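Local coordinates for protein MHP1 (Microbacterium liquefaciens, PDB 2JLN) that mediates the sodium-dependent binding and uptake of 5-aryl-substituted hydantoins, preferring 5-indolylmethyl and 5-benzyl hydantoin, as a nucleobase-cation-symport-1 family transporter, at residues 8-20 / 324-336. Numbering follows the deposited sequence.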
loop_
_atom_site.group_PDB
_atom_site.type_symbol
_atom_site.label_atom_id
_atom_site.label_comp_id
_atom_site.label_asym_id
_atom_site.label_seq_id
_atom_site.Cartn_x
_atom_site.Cartn_y
_atom_site.Cartn_z
ATOM N N GLU A 8 -34.949 9.225 -13.436
ATOM C CA GLU A 8 -34.194 7.988 -13.662
ATOM C C GLU A 8 -33.065 7.715 -12.621
ATOM O O GLU A 8 -33.282 7.108 -11.564
ATOM C CB GLU A 8 -33.639 7.969 -15.100
ATOM C CG GLU A 8 -33.071 6.626 -15.574
ATOM C CD GLU A 8 -34.088 5.476 -15.521
ATOM O OE1 GLU A 8 -33.922 4.495 -16.288
ATOM O OE2 GLU A 8 -35.051 5.542 -14.714
ATOM N N ALA A 9 -31.858 8.175 -12.922
ATOM C CA ALA A 9 -30.695 7.777 -12.146
ATOM C C ALA A 9 -30.093 8.889 -11.286
ATOM O O ALA A 9 -29.778 9.980 -11.780
ATOM C CB ALA A 9 -29.629 7.191 -13.083
ATOM N N ARG A 10 -29.919 8.577 -10.003
ATOM C CA ARG A 10 -29.213 9.422 -9.045
ATOM C C ARG A 10 -27.747 9.662 -9.455
ATOM O O ARG A 10 -27.095 8.746 -9.961
ATOM C CB ARG A 10 -29.261 8.727 -7.684
ATOM C CG ARG A 10 -29.142 9.652 -6.495
ATOM C CD ARG A 10 -29.798 9.047 -5.247
ATOM N NE ARG A 10 -29.021 7.983 -4.603
ATOM C CZ ARG A 10 -27.975 8.188 -3.799
ATOM N NH1 ARG A 10 -27.549 9.433 -3.545
ATOM N NH2 ARG A 10 -27.346 7.143 -3.253
ATOM N N SER A 11 -27.225 10.874 -9.241
ATOM C CA SER A 11 -25.812 11.146 -9.542
ATOM C C SER A 11 -24.912 10.909 -8.326
ATOM O O SER A 11 -25.256 11.331 -7.210
ATOM C CB SER A 11 -25.603 12.577 -10.049
ATOM O OG SER A 11 -24.233 12.810 -10.382
ATOM N N LEU A 12 -23.764 10.251 -8.550
ATOM C CA LEU A 12 -22.827 9.912 -7.468
ATOM C C LEU A 12 -21.549 10.761 -7.480
ATOM O O LEU A 12 -20.643 10.531 -6.672
ATOM C CB LEU A 12 -22.456 8.420 -7.499
ATOM C CG LEU A 12 -23.521 7.335 -7.272
ATOM C CD1 LEU A 12 -22.907 5.967 -7.405
ATOM C CD2 LEU A 12 -24.242 7.462 -5.929
ATOM N N LEU A 13 -21.485 11.734 -8.395
ATOM C CA LEU A 13 -20.303 12.594 -8.552
ATOM C C LEU A 13 -20.345 13.752 -7.574
ATOM O O LEU A 13 -21.414 14.303 -7.317
ATOM C CB LEU A 13 -20.205 13.123 -9.986
ATOM C CG LEU A 13 -19.156 14.177 -10.323
ATOM C CD1 LEU A 13 -17.949 14.037 -9.490
ATOM C CD2 LEU A 13 -18.747 14.024 -11.752
ATOM N N ASN A 14 -19.187 14.075 -7.010
ATOM C CA ASN A 14 -18.971 15.287 -6.232
ATOM C C ASN A 14 -17.502 15.695 -6.420
ATOM O O ASN A 14 -16.712 14.887 -6.909
ATOM C CB ASN A 14 -19.411 15.115 -4.762
ATOM C CG ASN A 14 -18.386 14.365 -3.887
ATOM O OD1 ASN A 14 -17.224 14.223 -4.251
ATOM N ND2 ASN A 14 -18.822 13.921 -2.711
ATOM N N PRO A 15 -17.134 16.950 -6.084
ATOM C CA PRO A 15 -15.814 17.445 -6.508
ATOM C C PRO A 15 -14.624 16.617 -6.001
ATOM O O PRO A 15 -13.623 16.543 -6.706
ATOM C CB PRO A 15 -15.778 18.875 -5.957
ATOM C CG PRO A 15 -16.834 18.902 -4.926
ATOM C CD PRO A 15 -17.909 18.017 -5.439
ATOM N N SER A 16 -14.731 15.990 -4.834
ATOM C CA SER A 16 -13.633 15.165 -4.314
ATOM C C SER A 16 -13.454 13.833 -5.036
ATOM O O SER A 16 -12.327 13.412 -5.269
ATOM C CB SER A 16 -13.816 14.901 -2.818
ATOM O OG SER A 16 -13.878 16.120 -2.092
ATOM N N ASN A 17 -14.560 13.171 -5.371
ATOM C CA ASN A 17 -14.542 11.859 -6.031
ATOM C C ASN A 17 -14.600 11.891 -7.577
ATOM O O ASN A 17 -14.878 10.882 -8.225
ATOM C CB ASN A 17 -15.673 10.983 -5.475
ATOM C CG ASN A 17 -17.059 11.445 -5.926
ATOM O OD1 ASN A 17 -17.226 11.872 -7.056
ATOM N ND2 ASN A 17 -18.056 11.349 -5.042
ATOM N N ALA A 18 -14.342 13.053 -8.163
ATOM C CA ALA A 18 -14.372 13.209 -9.615
ATOM C C ALA A 18 -13.044 12.801 -10.210
ATOM O O ALA A 18 -12.031 12.972 -9.568
ATOM C CB ALA A 18 -14.659 14.648 -9.978
ATOM N N PRO A 19 -13.043 12.285 -11.451
ATOM C CA PRO A 19 -11.774 11.984 -12.123
ATOM C C PRO A 19 -10.830 13.189 -12.054
ATOM O O PRO A 19 -11.271 14.326 -11.912
ATOM C CB PRO A 19 -12.203 11.703 -13.558
ATOM C CG PRO A 19 -13.593 11.231 -13.425
ATOM C CD PRO A 19 -14.200 11.974 -12.305
ATOM N N THR A 20 -9.535 12.942 -12.145
ATOM C CA THR A 20 -8.557 13.972 -11.889
ATOM C C THR A 20 -8.018 14.410 -13.218
ATOM O O THR A 20 -7.401 13.607 -13.934
ATOM C CB THR A 20 -7.415 13.432 -10.981
ATOM O OG1 THR A 20 -7.928 13.244 -9.649
ATOM C CG2 THR A 20 -6.211 14.380 -10.946
ATOM N N TYR A 324 -11.207 8.231 0.606
ATOM C CA TYR A 324 -11.920 8.209 -0.669
ATOM C C TYR A 324 -13.105 7.235 -0.736
ATOM O O TYR A 324 -14.019 7.442 -1.562
ATOM C CB TYR A 324 -10.995 7.889 -1.831
ATOM C CG TYR A 324 -10.092 9.004 -2.241
ATOM C CD1 TYR A 324 -8.726 8.861 -2.134
ATOM C CD2 TYR A 324 -10.589 10.185 -2.762
ATOM C CE1 TYR A 324 -7.870 9.865 -2.512
ATOM C CE2 TYR A 324 -9.737 11.200 -3.161
ATOM C CZ TYR A 324 -8.373 11.027 -3.024
ATOM O OH TYR A 324 -7.462 11.986 -3.388
ATOM N N THR A 325 -13.088 6.172 0.083
ATOM C CA THR A 325 -14.219 5.232 0.139
ATOM C C THR A 325 -15.454 5.891 0.761
ATOM O O THR A 325 -16.573 5.685 0.297
ATOM C CB THR A 325 -13.879 3.914 0.904
ATOM O OG1 THR A 325 -12.856 3.193 0.207
ATOM C CG2 THR A 325 -15.104 3.010 1.002
ATOM N N LEU A 326 -15.244 6.685 1.806
ATOM C CA LEU A 326 -16.336 7.437 2.429
ATOM C C LEU A 326 -16.905 8.539 1.531
ATOM O O LEU A 326 -18.116 8.575 1.249
ATOM C CB LEU A 326 -15.914 8.027 3.791
ATOM C CG LEU A 326 -15.725 7.014 4.945
ATOM C CD1 LEU A 326 -15.354 7.714 6.262
ATOM C CD2 LEU A 326 -16.958 6.133 5.123
ATOM N N CYS A 327 -16.049 9.441 1.075
ATOM C CA CYS A 327 -16.558 10.609 0.360
ATOM C C CYS A 327 -17.110 10.182 -1.006
ATOM O O CYS A 327 -17.656 10.983 -1.775
ATOM C CB CYS A 327 -15.478 11.688 0.224
ATOM S SG CYS A 327 -14.232 11.347 -1.029
ATOM N N SER A 328 -17.004 8.896 -1.287
ATOM C CA SER A 328 -17.270 8.414 -2.617
ATOM C C SER A 328 -18.421 7.409 -2.651
ATOM O O SER A 328 -18.986 7.153 -3.710
ATOM C CB SER A 328 -15.980 7.841 -3.181
ATOM O OG SER A 328 -16.255 6.879 -4.142
ATOM N N THR A 329 -18.771 6.856 -1.489
ATOM C CA THR A 329 -19.966 6.004 -1.317
ATOM C C THR A 329 -21.167 6.819 -0.785
ATOM O O THR A 329 -22.318 6.575 -1.162
ATOM C CB THR A 329 -19.730 4.854 -0.294
ATOM O OG1 THR A 329 -18.774 3.909 -0.797
ATOM C CG2 THR A 329 -21.049 4.151 0.020
ATOM N N PHE A 330 -20.890 7.764 0.119
ATOM C CA PHE A 330 -21.905 8.711 0.599
ATOM C C PHE A 330 -21.588 10.141 0.126
ATOM O O PHE A 330 -21.202 11.020 0.932
ATOM C CB PHE A 330 -22.028 8.627 2.119
ATOM C CG PHE A 330 -22.117 7.239 2.604
ATOM C CD1 PHE A 330 -21.053 6.660 3.268
ATOM C CD2 PHE A 330 -23.236 6.482 2.318
ATOM C CE1 PHE A 330 -21.117 5.343 3.678
ATOM C CE2 PHE A 330 -23.318 5.173 2.727
ATOM C CZ PHE A 330 -22.253 4.590 3.414
ATOM N N PRO A 331 -21.750 10.372 -1.193
ATOM C CA PRO A 331 -21.110 11.553 -1.755
ATOM C C PRO A 331 -21.764 12.876 -1.318
ATOM O O PRO A 331 -21.073 13.887 -1.342
ATOM C CB PRO A 331 -21.198 11.296 -3.266
ATOM C CG PRO A 331 -22.341 10.377 -3.404
ATOM C CD PRO A 331 -22.246 9.479 -2.250
ATOM N N ARG A 332 -23.032 12.885 -0.906
ATOM C CA ARG A 332 -23.623 14.142 -0.418
ATOM C C ARG A 332 -23.434 14.278 1.103
ATOM O O ARG A 332 -23.551 15.379 1.640
ATOM C CB ARG A 332 -25.101 14.348 -0.851
ATOM C CG ARG A 332 -25.505 13.674 -2.177
ATOM C CD ARG A 332 -25.663 14.583 -3.398
ATOM N NE ARG A 332 -24.404 15.052 -3.997
ATOM C CZ ARG A 332 -23.956 14.750 -5.220
ATOM N NH1 ARG A 332 -24.625 13.940 -6.025
ATOM N NH2 ARG A 332 -22.817 15.264 -5.637
ATOM N N VAL A 333 -23.099 13.176 1.782
ATOM C CA VAL A 333 -22.765 13.216 3.214
ATOM C C VAL A 333 -21.292 13.535 3.548
ATOM O O VAL A 333 -21.049 14.292 4.476
ATOM C CB VAL A 333 -23.132 11.922 3.960
ATOM C CG1 VAL A 333 -22.924 12.112 5.435
ATOM C CG2 VAL A 333 -24.550 11.548 3.717
ATOM N N PHE A 334 -20.313 12.971 2.831
ATOM C CA PHE A 334 -18.887 13.183 3.182
ATOM C C PHE A 334 -18.117 13.827 2.064
ATOM O O PHE A 334 -18.414 13.600 0.901
ATOM C CB PHE A 334 -18.151 11.859 3.432
ATOM C CG PHE A 334 -18.605 11.121 4.632
ATOM C CD1 PHE A 334 -19.392 9.993 4.500
ATOM C CD2 PHE A 334 -18.237 11.533 5.895
ATOM C CE1 PHE A 334 -19.822 9.299 5.614
ATOM C CE2 PHE A 334 -18.666 10.832 7.022
ATOM C CZ PHE A 334 -19.460 9.720 6.877
ATOM N N THR A 335 -17.075 14.571 2.405
ATOM C CA THR A 335 -16.120 15.017 1.390
ATOM C C THR A 335 -14.720 14.475 1.726
ATOM O O THR A 335 -14.500 14.006 2.816
ATOM C CB THR A 335 -16.109 16.572 1.223
ATOM O OG1 THR A 335 -15.931 17.211 2.492
ATOM C CG2 THR A 335 -17.399 17.057 0.607
ATOM N N PHE A 336 -13.772 14.530 0.803
ATOM C CA PHE A 336 -12.438 14.046 1.123
ATOM C C PHE A 336 -11.915 14.504 2.484
ATOM O O PHE A 336 -11.576 13.675 3.312
ATOM C CB PHE A 336 -11.418 14.417 0.065
ATOM C CG PHE A 336 -10.027 14.042 0.446
ATOM C CD1 PHE A 336 -9.615 12.714 0.366
ATOM C CD2 PHE A 336 -9.144 14.998 0.926
ATOM C CE1 PHE A 336 -8.332 12.343 0.739
ATOM C CE2 PHE A 336 -7.852 14.644 1.296
ATOM C CZ PHE A 336 -7.442 13.307 1.209
#
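Asn14, heading an Asx motif in the N-terminal loop, reaches into the turn that follows helix 314-329, where its ND2 donates to Pro331 O at 2.6 Å. Its CG sits between the backbone N and the carbonyl carbon (chi1 79°), which sets the amide toward that turn; the acceptor lies in the amide plane, and the N-H meets a lone pair of Pro331 O. The same ND2 bonds weakly to Cys327 O, which also takes a weak bond from Asn17 ND2 (3.3 Å). Beside them, Pro331 packs through CB against Leu12 O and through CG against Leu12 CD2. Next to Pro331, Arg332 folds back (chi3 75°) and turns its guanidinium edge to Leu13 O, but NH2 is modelled implausibly close and the bond is doubtful in detail. Ser16 OG accepts a weak bond from Phe336 N at the start of helix 336-349. This structural packing, away from the sodium and substrate sites, pins the loop ahead of helix 29-40 onto the link between helices 314-329 and 336-349.

In the Asx motif, Asn14 OD1 accepts from Asn17 N (3.1 Å); a reciprocal bond from Asn14 N to Asn17 OD1 (2.9 Å) closes the turn. With an alanine in place of Asn14, Pro331 O would probably lose this donor and Asn17 N its side-chain acceptor, freeing the turn to shift. Further out, backbone bonds pair Arg10 with Thr397 and Leu12 with Tyr395, just after helix 391-394, and Asn17 O is hydrogen-bonded to Tyr395 OH.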